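Local coordinates for D-3-phosphoglycerate dehydrogenase-related protein (PDB 4S1V), which probably catalyses the NAD-dependent interconversion of a D-2-hydroxyacid and its 2-oxoacid, the hydroxyacid probably being 3-phosphoglycerate, at residues Gly246-Val251 and Arg258-Asp263; Gln223-Met228 and Ser232-Thr237; Glu275-Leu278 and Asn282-Cys285; Leu208-Asn213 and Arg217-Lys222; Ala105-Cys110 and Gly159-Gln164. All coordinates share one frame; numbering follows the deposited sequence.

Contact 5 opens first along the chain, followed by contacts 4, 2, 1 and 3 in series. Contacts 4, 2, 1 and 3 follow one half of the seven-stranded parallel sheet, from strand 205-208 through 233-236 and 259-262 to the outermost strand, 283-285. Centres of contacts 1 and 2 lie about 7 Å apart, as do those of contacts 1 and 3, whereas contacts 2 and 3, centre to centre, are about 14 Å apart. Contact 5 packs helices 104-119 and 157-168 about 18 Å, between centres, from contacts 2 and 4. H209 of contact 4 reaches it. Together they describe the core of a Rossmann-type domain, consistent with NAD binding.

Contact 1. Residues Gly246-Val251 and Arg258-Asp263; sequences GALYSV and RQAAVD
Helix 247-254 lies over strand 259-262 with the CA atoms of L248 and A260 8.5 Å apart and those of V251 and R258 8.8 Å apart, a gap bridged by side chains without any hydrogen bond across it. L248 does most of the reaching. Its CG stands anti to the backbone N (chi1 -175°), which carries the two methyls out to the strand: CD2 meets V262 CG1 at 3.7 Å and CD1 rests on A260 CB at 4.2 Å. The branched chains of L248 and V262 run alongside one another, pointing opposite ways. This is the packing of a beta-alpha-beta unit, strand 233-236, helix 247-254, strand 259-262, in a Rossmann-type domain, and F234 and V283 from the flanking strands touch the same patch. One turn further along the helix, V251 turns its CG1 onto the R258 guanidinium, 3.7 Å above the plane and over its centre. The arginine chain, bent at chi3 (59°), brings that flat group beneath the methyl, while its NH1 is hydrogen-bonded to the carbonyl oxygen of L225, so a buried charged group has a polar partner as well as an apolar cover. On the helix, Y249 and S250 face a second subunit, Y249 OH bonding V30 O of that chain.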
# COMPACT_ATOMS: atom_id res chain seq x y z
N GLY C 246 12.84 24.51 -2.04
CA GLY C 246 11.68 23.82 -2.60
C GLY C 246 11.96 22.98 -3.84
O GLY C 246 11.12 22.17 -4.25
N ALA C 247 13.13 23.16 -4.44
CA ALA C 247 13.43 22.56 -5.74
C ALA C 247 13.45 21.04 -5.70
O ALA C 247 12.94 20.39 -6.62
CB ALA C 247 14.74 23.10 -6.30
N LEU C 248 14.02 20.46 -4.63
CA LEU C 248 14.06 19.01 -4.51
C LEU C 248 12.66 18.40 -4.45
O LEU C 248 12.37 17.43 -5.17
CB LEU C 248 14.87 18.54 -3.29
CG LEU C 248 15.03 17.00 -3.18
CD1 LEU C 248 15.76 16.39 -4.37
CD2 LEU C 248 15.72 16.60 -1.88
N TYR C 249 11.80 18.96 -3.60
CA TYR C 249 10.43 18.45 -3.50
C TYR C 249 9.71 18.54 -4.84
O TYR C 249 9.12 17.57 -5.30
CB TYR C 249 9.59 19.14 -2.41
CG TYR C 249 8.14 18.72 -2.55
CD1 TYR C 249 7.72 17.48 -2.07
CD2 TYR C 249 7.22 19.50 -3.26
CE1 TYR C 249 6.41 17.05 -2.24
CE2 TYR C 249 5.91 19.08 -3.44
CZ TYR C 249 5.51 17.85 -2.93
OH TYR C 249 4.23 17.41 -3.09
N SER C 250 9.76 19.71 -5.46
CA SER C 250 9.06 19.94 -6.72
C SER C 250 9.47 18.90 -7.77
O SER C 250 8.61 18.35 -8.45
CB SER C 250 9.32 21.36 -7.22
OG SER C 250 8.58 21.63 -8.41
N VAL C 251 10.77 18.61 -7.85
CA VAL C 251 11.32 17.69 -8.86
C VAL C 251 11.00 16.22 -8.57
O VAL C 251 10.61 15.48 -9.46
CB VAL C 251 12.85 17.89 -9.02
CG1 VAL C 251 13.47 16.79 -9.86
CG2 VAL C 251 13.15 19.25 -9.66
N ARG C 258 12.46 8.83 -10.55
CA ARG C 258 13.66 9.32 -9.90
C ARG C 258 13.58 9.07 -8.40
O ARG C 258 12.49 8.91 -7.84
CB ARG C 258 13.82 10.81 -10.14
CG ARG C 258 14.31 11.15 -11.54
CD ARG C 258 14.50 12.64 -11.69
NE ARG C 258 15.46 13.17 -10.72
CZ ARG C 258 16.15 14.29 -10.91
NH1 ARG C 258 15.98 14.99 -12.03
NH2 ARG C 258 17.00 14.71 -9.98
N GLN C 259 14.74 9.08 -7.74
CA GLN C 259 14.81 8.86 -6.31
C GLN C 259 15.67 9.90 -5.59
O GLN C 259 16.51 10.57 -6.20
CB GLN C 259 15.33 7.46 -6.02
CG GLN C 259 14.27 6.37 -6.15
CD GLN C 259 14.82 5.00 -5.82
OE1 GLN C 259 14.71 4.08 -6.63
NE2 GLN C 259 15.40 4.85 -4.63
N ALA C 260 15.45 10.04 -4.29
CA ALA C 260 16.28 10.89 -3.46
C ALA C 260 16.42 10.27 -2.08
O ALA C 260 15.60 9.44 -1.68
CB ALA C 260 15.70 12.30 -3.38
N ALA C 261 17.49 10.63 -1.39
CA ALA C 261 17.68 10.25 -0.00
C ALA C 261 18.26 11.47 0.72
O ALA C 261 19.25 12.05 0.27
CB ALA C 261 18.63 9.07 0.09
N VAL C 262 17.61 11.88 1.81
CA VAL C 262 18.06 13.05 2.57
C VAL C 262 18.15 12.77 4.08
O VAL C 262 17.36 12.00 4.63
CB VAL C 262 17.19 14.31 2.31
CG1 VAL C 262 17.40 14.81 0.89
CG2 VAL C 262 15.71 14.04 2.57
N ASP C 263 19.13 13.40 4.72
CA ASP C 263 19.34 13.29 6.16
C ASP C 263 19.02 14.62 6.82
O ASP C 263 18.93 14.74 8.04
CB ASP C 263 20.81 12.92 6.43
CG ASP C 263 21.04 12.35 7.83
OD1 ASP C 263 20.19 11.57 8.31
OD2 ASP C 263 22.07 12.68 8.47

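Contact 2. Residues Gln223-Met228 and Ser232-Thr237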
# COMPACT_ATOMS: atom_id res chain seq x y z
N GLN C 223 17.29 23.67 -11.98
CA GLN C 223 17.78 23.32 -13.31
C GLN C 223 18.84 22.21 -13.25
O GLN C 223 18.85 21.31 -14.09
CB GLN C 223 18.29 24.57 -14.05
CG GLN C 223 17.19 25.58 -14.41
CD GLN C 223 16.89 26.62 -13.31
OE1 GLN C 223 16.98 26.35 -12.10
NE2 GLN C 223 16.52 27.83 -13.74
N ASP C 224 19.72 22.26 -12.25
CA ASP C 224 20.70 21.19 -12.02
C ASP C 224 20.02 19.85 -11.76
O ASP C 224 20.40 18.83 -12.34
CB ASP C 224 21.62 21.53 -10.84
CG ASP C 224 22.48 22.77 -11.09
OD1 ASP C 224 22.81 23.06 -12.27
OD2 ASP C 224 22.85 23.43 -10.10
N LEU C 225 19.02 19.83 -10.88
CA LEU C 225 18.26 18.61 -10.61
C LEU C 225 17.58 18.08 -11.87
O LEU C 225 17.58 16.87 -12.12
CB LEU C 225 17.22 18.82 -9.51
CG LEU C 225 17.72 19.26 -8.13
CD1 LEU C 225 16.54 19.46 -7.20
CD2 LEU C 225 18.72 18.27 -7.53
N LEU C 226 17.01 18.98 -12.67
CA LEU C 226 16.27 18.59 -13.88
C LEU C 226 17.16 18.01 -14.98
O LEU C 226 16.68 17.28 -15.85
CB LEU C 226 15.45 19.77 -14.42
CG LEU C 226 14.24 20.19 -13.57
CD1 LEU C 226 13.81 21.61 -13.92
CD2 LEU C 226 13.09 19.20 -13.73
N ALA C 227 18.45 18.33 -14.92
CA ALA C 227 19.43 17.82 -15.87
C ALA C 227 19.92 16.41 -15.51
O ALA C 227 20.77 15.86 -16.20
CB ALA C 227 20.61 18.78 -15.99
N MET C 228 19.38 15.84 -14.43
CA MET C 228 19.82 14.52 -13.97
C MET C 228 19.13 13.40 -14.75
O MET C 228 18.08 13.62 -15.35
CB MET C 228 19.59 14.36 -12.46
CG MET C 228 20.59 15.14 -11.60
SD MET C 228 20.31 15.07 -9.81
CE MET C 228 20.83 13.38 -9.47
N SER C 232 17.94 8.46 -11.72
CA SER C 232 19.06 8.80 -10.84
C SER C 232 18.66 8.83 -9.37
O SER C 232 17.47 8.88 -9.03
CB SER C 232 19.69 10.13 -11.25
OG SER C 232 18.76 11.19 -11.16
N LEU C 233 19.66 8.78 -8.50
CA LEU C 233 19.44 8.95 -7.06
C LEU C 233 20.22 10.14 -6.50
O LEU C 233 21.45 10.16 -6.55
CB LEU C 233 19.79 7.66 -6.29
CG LEU C 233 19.90 7.80 -4.76
CD1 LEU C 233 18.55 8.06 -4.10
CD2 LEU C 233 20.58 6.57 -4.18
N PHE C 234 19.49 11.11 -5.97
CA PHE C 234 20.10 12.30 -5.40
C PHE C 234 20.21 12.17 -3.89
O PHE C 234 19.25 11.83 -3.21
CB PHE C 234 19.28 13.54 -5.77
CG PHE C 234 19.82 14.81 -5.20
CD1 PHE C 234 20.84 15.49 -5.85
CD2 PHE C 234 19.31 15.33 -4.02
CE1 PHE C 234 21.34 16.68 -5.34
CE2 PHE C 234 19.81 16.51 -3.49
CZ PHE C 234 20.83 17.19 -4.16
N VAL C 235 21.40 12.44 -3.37
CA VAL C 235 21.66 12.23 -1.94
C VAL C 235 22.15 13.52 -1.28
O VAL C 235 23.14 14.12 -1.73
CB VAL C 235 22.68 11.10 -1.70
CG1 VAL C 235 22.76 10.76 -0.22
CG2 VAL C 235 22.31 9.86 -2.50
N ASN C 236 21.48 13.93 -0.22
CA ASN C 236 21.96 15.07 0.57
C ASN C 236 22.07 14.73 2.05
O ASN C 236 21.05 14.68 2.75
CB ASN C 236 21.07 16.29 0.35
CG ASN C 236 21.72 17.59 0.80
OD1 ASN C 236 22.85 17.62 1.30
ND2 ASN C 236 20.99 18.69 0.62
N THR C 237 23.30 14.50 2.52
CA THR C 237 23.60 14.35 3.96
C THR C 237 24.42 15.54 4.46
O THR C 237 25.12 15.46 5.48
CB THR C 237 24.38 13.05 4.26
OG1 THR C 237 25.57 13.01 3.48
CG2 THR C 237 23.53 11.82 3.94
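L225 CD2 sits over one face of the F234 ring, 4.0 Å from the ring centroid and 20° off the normal, a CH-pi contact displaced toward the rim. The leucine chain comes in roughly perpendicular to the phenylalanine chain. M228 reaches the same ring by another route: its SD lies 5.2 Å from the centroid and 65° off the normal, an oblique Met-aromatic contact. The terminal methyl, turned by the bend at chi3 (73°), goes past the ring to its base, where CE is 4.0 Å from F234 CB and 3.5 Å from S232 OG.

The next shell holds these groups in place. S232 OG is hydrogen-bonded to K229 O, within the short connection between the two segments, and the F234 backbone is bonded to Q259 and A261 of the adjacent strand. M228 lies two residues beyond the end of helix 222-226, its N bonded to L225 O at 3.1 Å. The whole forms the return half of a beta-alpha-beta unit in a Rossmann-type fold, strand 205-208 to helix 222-226 to strand 233-236. F234 also touches L208 on one neighbouring strand and L248 on helix 247-254, while V251 of that helix packs against L225.

Contact 3. Residues Glu275-Leu278 and Asn282-Cys285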
# COMPACT_ATOMS: atom_id res chain seq x y z
N GLU C 275 7.02 19.55 6.36
CA GLU C 275 8.07 19.19 5.40
C GLU C 275 7.46 18.38 4.24
O GLU C 275 7.06 17.24 4.43
CB GLU C 275 9.18 18.38 6.10
CG GLU C 275 10.27 17.83 5.18
CD GLU C 275 10.84 18.89 4.26
OE1 GLU C 275 11.56 19.78 4.74
OE2 GLU C 275 10.56 18.83 3.05
N PRO C 276 7.39 18.98 3.04
CA PRO C 276 6.74 18.25 1.93
C PRO C 276 7.47 16.97 1.50
O PRO C 276 6.83 16.04 1.01
CB PRO C 276 6.72 19.28 0.79
CG PRO C 276 7.79 20.27 1.13
CD PRO C 276 7.86 20.31 2.63
N LEU C 277 8.78 16.91 1.70
CA LEU C 277 9.56 15.72 1.34
C LEU C 277 9.11 14.44 2.04
O LEU C 277 9.30 13.35 1.51
CB LEU C 277 11.06 15.94 1.56
CG LEU C 277 11.84 16.83 0.59
CD1 LEU C 277 13.29 16.96 1.08
CD2 LEU C 277 11.81 16.27 -0.82
N LEU C 278 8.50 14.58 3.21
CA LEU C 278 8.03 13.42 3.99
C LEU C 278 6.81 12.71 3.39
O LEU C 278 6.41 11.65 3.88
CB LEU C 278 7.75 13.84 5.44
CG LEU C 278 9.00 13.96 6.32
CD1 LEU C 278 8.72 14.66 7.64
CD2 LEU C 278 9.61 12.60 6.57
N ASN C 282 9.14 8.16 -3.20
CA ASN C 282 10.45 8.12 -3.87
C ASN C 282 11.57 8.91 -3.19
O ASN C 282 12.67 9.05 -3.75
CB ASN C 282 10.32 8.50 -5.36
CG ASN C 282 9.84 9.93 -5.58
OD1 ASN C 282 9.18 10.52 -4.72
ND2 ASN C 282 10.16 10.49 -6.74
N VAL C 283 11.31 9.44 -2.00
CA VAL C 283 12.35 10.10 -1.21
C VAL C 283 12.52 9.39 0.13
O VAL C 283 11.57 9.28 0.91
CB VAL C 283 12.06 11.60 -0.96
CG1 VAL C 283 13.13 12.24 -0.08
CG2 VAL C 283 11.95 12.35 -2.28
N LEU C 284 13.72 8.89 0.38
CA LEU C 284 14.05 8.33 1.68
C LEU C 284 14.42 9.49 2.60
O LEU C 284 15.31 10.29 2.28
CB LEU C 284 15.19 7.30 1.56
CG LEU C 284 15.58 6.49 2.80
CD1 LEU C 284 16.14 5.14 2.42
CD2 LEU C 284 16.56 7.24 3.70
N CYS C 285 13.72 9.60 3.72
CA CYS C 285 13.94 10.69 4.69
C CYS C 285 14.40 10.13 6.04
O CYS C 285 13.68 9.36 6.68
CB CYS C 285 12.64 11.49 4.90
SG CYS C 285 12.00 12.36 3.45
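L278 CD2 approaches C285 CB to 3.6 Å, the shortest of the apolar contacts between the 3-10 turn at 276-278 and strand 283-285. Although the L278 side chain sets out away from the strand, this methyl comes back to the cysteine. L277 makes two further apolar contacts, CB with C285 SG at 4.2 Å and CD2 with V283 CG2 at the same distance, its side chain lying aslant to that of the valine. L277 thus spans V283 and C285, alternate residues of one strand that present their side chains to the turn, and L278 adds a second contact to C285. L128 and H129 of a third subunit also touch C285 and L278.

The sulfur has a polar neighbour too. With SG anti to the carbonyl carbon (chi1 -63°), C285 places its sulfur 3.5 Å from L277 O. No hydrogen bond joins the two segments.

Hydrogen bonding instead shapes the turn itself. E275 folds its carboxylate back so that OE2, through its anti lone pair, accepts the hydrogen bond from L277 N at 2.9 Å with an N-H...O angle of 163°; L278 N to E275 O, at 3.3 Å, closes the same turn through the backbone. The carboxylate thereby holds the peptide N of the leucine that leans on the strand.

The turn packs on the edge strand of the Rossmann-type domain: 283-285 is the outermost of the seven parallel strands within this chain. L277 also packs on L248 and Y249 of helix 247-254, and the edge strand is bonded to A260 and V262 of strand 259-262.

Contact 4. Residues Leu208-Asn213 and Arg217-Lys222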
# COMPACT_ATOMS: atom_id res chain seq x y z
N LEU C 208 26.03 15.01 -2.11
CA LEU C 208 26.60 16.30 -1.71
C LEU C 208 27.39 16.20 -0.42
O LEU C 208 26.88 15.70 0.60
CB LEU C 208 25.50 17.35 -1.53
CG LEU C 208 24.55 17.65 -2.71
CD1 LEU C 208 23.60 18.78 -2.33
CD2 LEU C 208 25.33 18.01 -3.97
N HIS C 209 28.64 16.68 -0.46
CA HIS C 209 29.46 16.78 0.75
C HIS C 209 30.14 18.12 0.81
O HIS C 209 31.34 18.24 0.57
CB HIS C 209 30.42 15.61 0.85
CG HIS C 209 29.72 14.27 0.79
ND1 HIS C 209 29.18 13.70 1.88
CD2 HIS C 209 29.42 13.44 -0.28
CE1 HIS C 209 28.58 12.54 1.53
NE2 HIS C 209 28.73 12.39 0.20
N LEU C 210 29.34 19.14 1.10
CA LEU C 210 29.81 20.53 1.19
C LEU C 210 29.37 21.14 2.50
O LEU C 210 28.32 20.78 3.03
CB LEU C 210 29.21 21.38 0.07
CG LEU C 210 29.53 21.03 -1.38
CD1 LEU C 210 28.80 21.99 -2.30
CD2 LEU C 210 31.03 21.07 -1.61
N ARG C 211 30.18 22.07 3.00
CA ARG C 211 29.77 22.94 4.10
C ARG C 211 28.86 24.02 3.54
O ARG C 211 29.04 24.47 2.41
CB ARG C 211 30.98 23.60 4.76
CG ARG C 211 31.80 22.68 5.65
CD ARG C 211 32.54 23.45 6.73
NE ARG C 211 33.46 24.44 6.17
CZ ARG C 211 34.73 24.20 5.84
NH1 ARG C 211 35.26 23.00 6.02
NH2 ARG C 211 35.48 25.18 5.34
N LEU C 212 27.87 24.43 4.34
CA LEU C 212 26.95 25.49 3.96
C LEU C 212 27.50 26.87 4.31
O LEU C 212 27.87 27.13 5.46
CB LEU C 212 25.58 25.29 4.62
CG LEU C 212 24.52 26.38 4.41
CD1 LEU C 212 24.01 26.41 2.97
CD2 LEU C 212 23.36 26.21 5.39
N ASN C 213 27.56 27.75 3.32
CA ASN C 213 27.92 29.14 3.55
C ASN C 213 27.37 30.04 2.45
O ASN C 213 26.67 29.56 1.55
CB ASN C 213 29.45 29.31 3.73
CG ASN C 213 30.24 28.82 2.53
OD1 ASN C 213 29.94 29.16 1.38
ND2 ASN C 213 31.26 28.01 2.79
N ARG C 217 25.26 28.47 -0.58
CA ARG C 217 23.81 28.55 -0.38
C ARG C 217 23.11 28.62 -1.73
O ARG C 217 23.36 29.52 -2.52
CB ARG C 217 23.43 29.74 0.51
CG ARG C 217 21.94 29.79 0.87
CD ARG C 217 21.60 30.99 1.74
NE ARG C 217 22.33 30.97 3.00
CZ ARG C 217 21.95 30.33 4.10
NH1 ARG C 217 20.81 29.64 4.11
NH2 ARG C 217 22.70 30.37 5.19
N GLY C 218 22.25 27.63 -1.99
CA GLY C 218 21.54 27.50 -3.26
C GLY C 218 22.42 27.14 -4.45
O GLY C 218 22.07 27.44 -5.59
N ILE C 219 23.55 26.50 -4.18
CA ILE C 219 24.48 26.13 -5.25
C ILE C 219 23.93 25.04 -6.20
O ILE C 219 24.25 25.02 -7.38
CB ILE C 219 25.90 25.78 -4.72
CG1 ILE C 219 26.92 25.88 -5.86
CG2 ILE C 219 25.90 24.42 -4.03
CD1 ILE C 219 28.35 26.07 -5.40
N VAL C 220 23.10 24.15 -5.67
CA VAL C 220 22.32 23.25 -6.53
C VAL C 220 21.01 23.96 -6.90
O VAL C 220 20.22 24.32 -6.02
CB VAL C 220 22.04 21.88 -5.88
CG1 VAL C 220 21.39 20.94 -6.88
CG2 VAL C 220 23.32 21.26 -5.32
N THR C 221 20.80 24.19 -8.19
CA THR C 221 19.57 24.83 -8.68
C THR C 221 18.57 23.78 -9.12
O THR C 221 18.95 22.62 -9.34
CB THR C 221 19.85 25.73 -9.90
OG1 THR C 221 20.21 24.91 -11.02
CG2 THR C 221 20.96 26.75 -9.60
N LYS C 222 17.30 24.19 -9.26
CA LYS C 222 16.27 23.31 -9.81
C LYS C 222 16.67 22.80 -11.19
O LYS C 222 16.42 21.64 -11.53
CB LYS C 222 14.91 24.03 -9.88
CG LYS C 222 13.76 23.13 -10.31
CD LYS C 222 12.44 23.89 -10.36
CE LYS C 222 11.27 22.92 -10.32
NZ LYS C 222 9.99 23.65 -10.13
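V220 and L208 meet because of their first torsions: V220 CG1 is anti to the backbone N (chi1 -173°), which leaves CG2 anti to the carbonyl carbon and facing L208, whose CG is likewise anti to its carbonyl carbon. They meet end to end at their methyls, L208 CD1 lying 3.9 Å from V220 CG2. Both segments belong to the connection of a Rossmann-type beta-alpha-beta unit that leaves strand 205-208 and leads into helix 222-226, here doubling back so that 208-213 and 217-220 run 153° apart. One step outward, L210 CD1 touches I219 CG2 at 4.2 Å, one side chain lying nearly perpendicular to the other. W153 of strand 150-153 packs against all four of these residues, so the inner part of the turn is apolar. L212 closes the outer part by laying CD1 against the R217 backbone, 4.0 Å from its CA, its side chain slanting across that of the arginine. Packing thus passes from buried L208 and V220 to exposed R217. T216 OG1, between the segments, bonds R211 O and N213 N and braces the bend. At its mouth R217 N donates to N213 O at 2.8 Å, a weak bond with an N-H...O angle of only 127°.

Contact 5. Residues Ala105-Cys110 and Gly159-Gln164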
# COMPACT_ATOMS: atom_id res chain seq x y z
N ALA C 105 31.09 8.04 11.28
CA ALA C 105 29.64 7.77 11.37
C ALA C 105 28.80 8.42 10.26
O ALA C 105 27.93 7.76 9.70
CB ALA C 105 29.09 8.10 12.74
N PRO C 106 29.04 9.72 9.96
CA PRO C 106 28.34 10.34 8.83
C PRO C 106 28.59 9.63 7.50
O PRO C 106 27.65 9.42 6.75
CB PRO C 106 28.91 11.77 8.78
CG PRO C 106 29.81 11.92 9.96
CD PRO C 106 29.69 10.71 10.83
N ALA C 107 29.84 9.26 7.23
CA ALA C 107 30.15 8.56 5.99
C ALA C 107 29.38 7.24 5.90
O ALA C 107 28.72 6.98 4.89
CB ALA C 107 31.65 8.33 5.87
N GLU C 108 29.48 6.43 6.96
CA GLU C 108 28.78 5.14 7.04
C GLU C 108 27.25 5.30 6.91
O GLU C 108 26.60 4.49 6.24
CB GLU C 108 29.14 4.38 8.33
CG GLU C 108 30.59 3.91 8.42
CD GLU C 108 30.84 2.85 9.50
OE1 GLU C 108 29.86 2.27 10.03
OE2 GLU C 108 32.03 2.59 9.81
N LEU C 109 26.69 6.33 7.54
CA LEU C 109 25.25 6.61 7.47
C LEU C 109 24.82 6.99 6.05
O LEU C 109 23.80 6.50 5.56
CB LEU C 109 24.84 7.67 8.49
CG LEU C 109 23.36 8.06 8.72
CD1 LEU C 109 22.85 9.01 7.63
CD2 LEU C 109 22.45 6.85 8.86
N CYS C 110 25.59 7.87 5.40
CA CYS C 110 25.34 8.25 4.02
C CYS C 110 25.26 6.99 3.16
O CYS C 110 24.36 6.86 2.34
CB CYS C 110 26.42 9.19 3.50
SG CYS C 110 26.16 9.73 1.80
N GLY C 159 33.46 13.04 1.99
CA GLY C 159 33.46 12.72 0.56
C GLY C 159 34.43 11.61 0.17
O GLY C 159 34.05 10.68 -0.56
N GLN C 160 35.67 11.69 0.67
CA GLN C 160 36.70 10.69 0.35
C GLN C 160 36.33 9.28 0.78
O GLN C 160 36.63 8.31 0.09
CB GLN C 160 38.04 11.07 0.99
CG GLN C 160 38.84 12.08 0.18
CD GLN C 160 40.05 12.60 0.94
OE1 GLN C 160 40.93 11.83 1.34
NE2 GLN C 160 40.10 13.92 1.13
N ARG C 161 35.68 9.19 1.94
CA ARG C 161 35.20 7.91 2.44
C ARG C 161 34.09 7.32 1.58
O ARG C 161 34.07 6.11 1.36
CB ARG C 161 34.77 8.04 3.90
CG ARG C 161 35.96 8.17 4.83
CD ARG C 161 35.58 8.41 6.28
NE ARG C 161 36.77 8.85 7.01
CZ ARG C 161 37.57 8.06 7.71
NH1 ARG C 161 37.33 6.76 7.82
NH2 ARG C 161 38.62 8.57 8.32
N ILE C 162 33.19 8.19 1.10
CA ILE C 162 32.10 7.78 0.21
C ILE C 162 32.66 7.23 -1.11
O ILE C 162 32.18 6.22 -1.62
CB ILE C 162 31.11 8.95 -0.04
CG1 ILE C 162 30.53 9.48 1.29
CG2 ILE C 162 29.98 8.54 -0.98
CD1 ILE C 162 29.94 8.42 2.20
N ALA C 163 33.69 7.90 -1.64
CA ALA C 163 34.41 7.45 -2.84
C ALA C 163 35.02 6.06 -2.66
O ALA C 163 34.89 5.22 -3.54
CB ALA C 163 35.48 8.45 -3.23
N GLN C 164 35.68 5.83 -1.52
CA GLN C 164 36.26 4.51 -1.25
C GLN C 164 35.18 3.45 -1.18
O GLN C 164 35.39 2.32 -1.64
CB GLN C 164 37.07 4.53 0.05
CG GLN C 164 38.39 5.27 -0.07
CD GLN C 164 39.04 5.57 1.27
OE1 GLN C 164 38.37 5.66 2.30
NE2 GLN C 164 40.36 5.73 1.25
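I162 reaches across to A107 and C110 with its CG1 branch, where helix 157-168 meets helix 104-119 at a signed crossing angle of -43° and an axial separation of 9.1 Å. From CB, CG1 leaves anti to the carbonyl carbon (chi1 -57°) and passes alongside the imidazole of H209. The methyl at the tip then does the work between the helices: CD1 comes to 3.3 Å from A107 O and 3.8 Å from C110 CB, with C110 SG also near, at 4.0 Å. A107, the residue whose CA is nearest I162 across the helices, takes a second contact from the preceding residue: its CB meets R161 CB at 3.7 Å, the start of an arginine chain that runs on extended from CG to NE. G159 of the same segment fits the third glycine of a GxGxxG pattern, as in the nucleotide-binding turns of Rossmann domains, and the H209 ring packs against its CA. On the far flank E108 receives hydrogen bonds from the backbone N atoms of L145 and S146 of a third subunit. Between the helices themselves, methyls, a thiol, aliphatic carbons and one backbone carbonyl oxygen meet with no hydrogen bond, so mostly apolar packing holds this crossing.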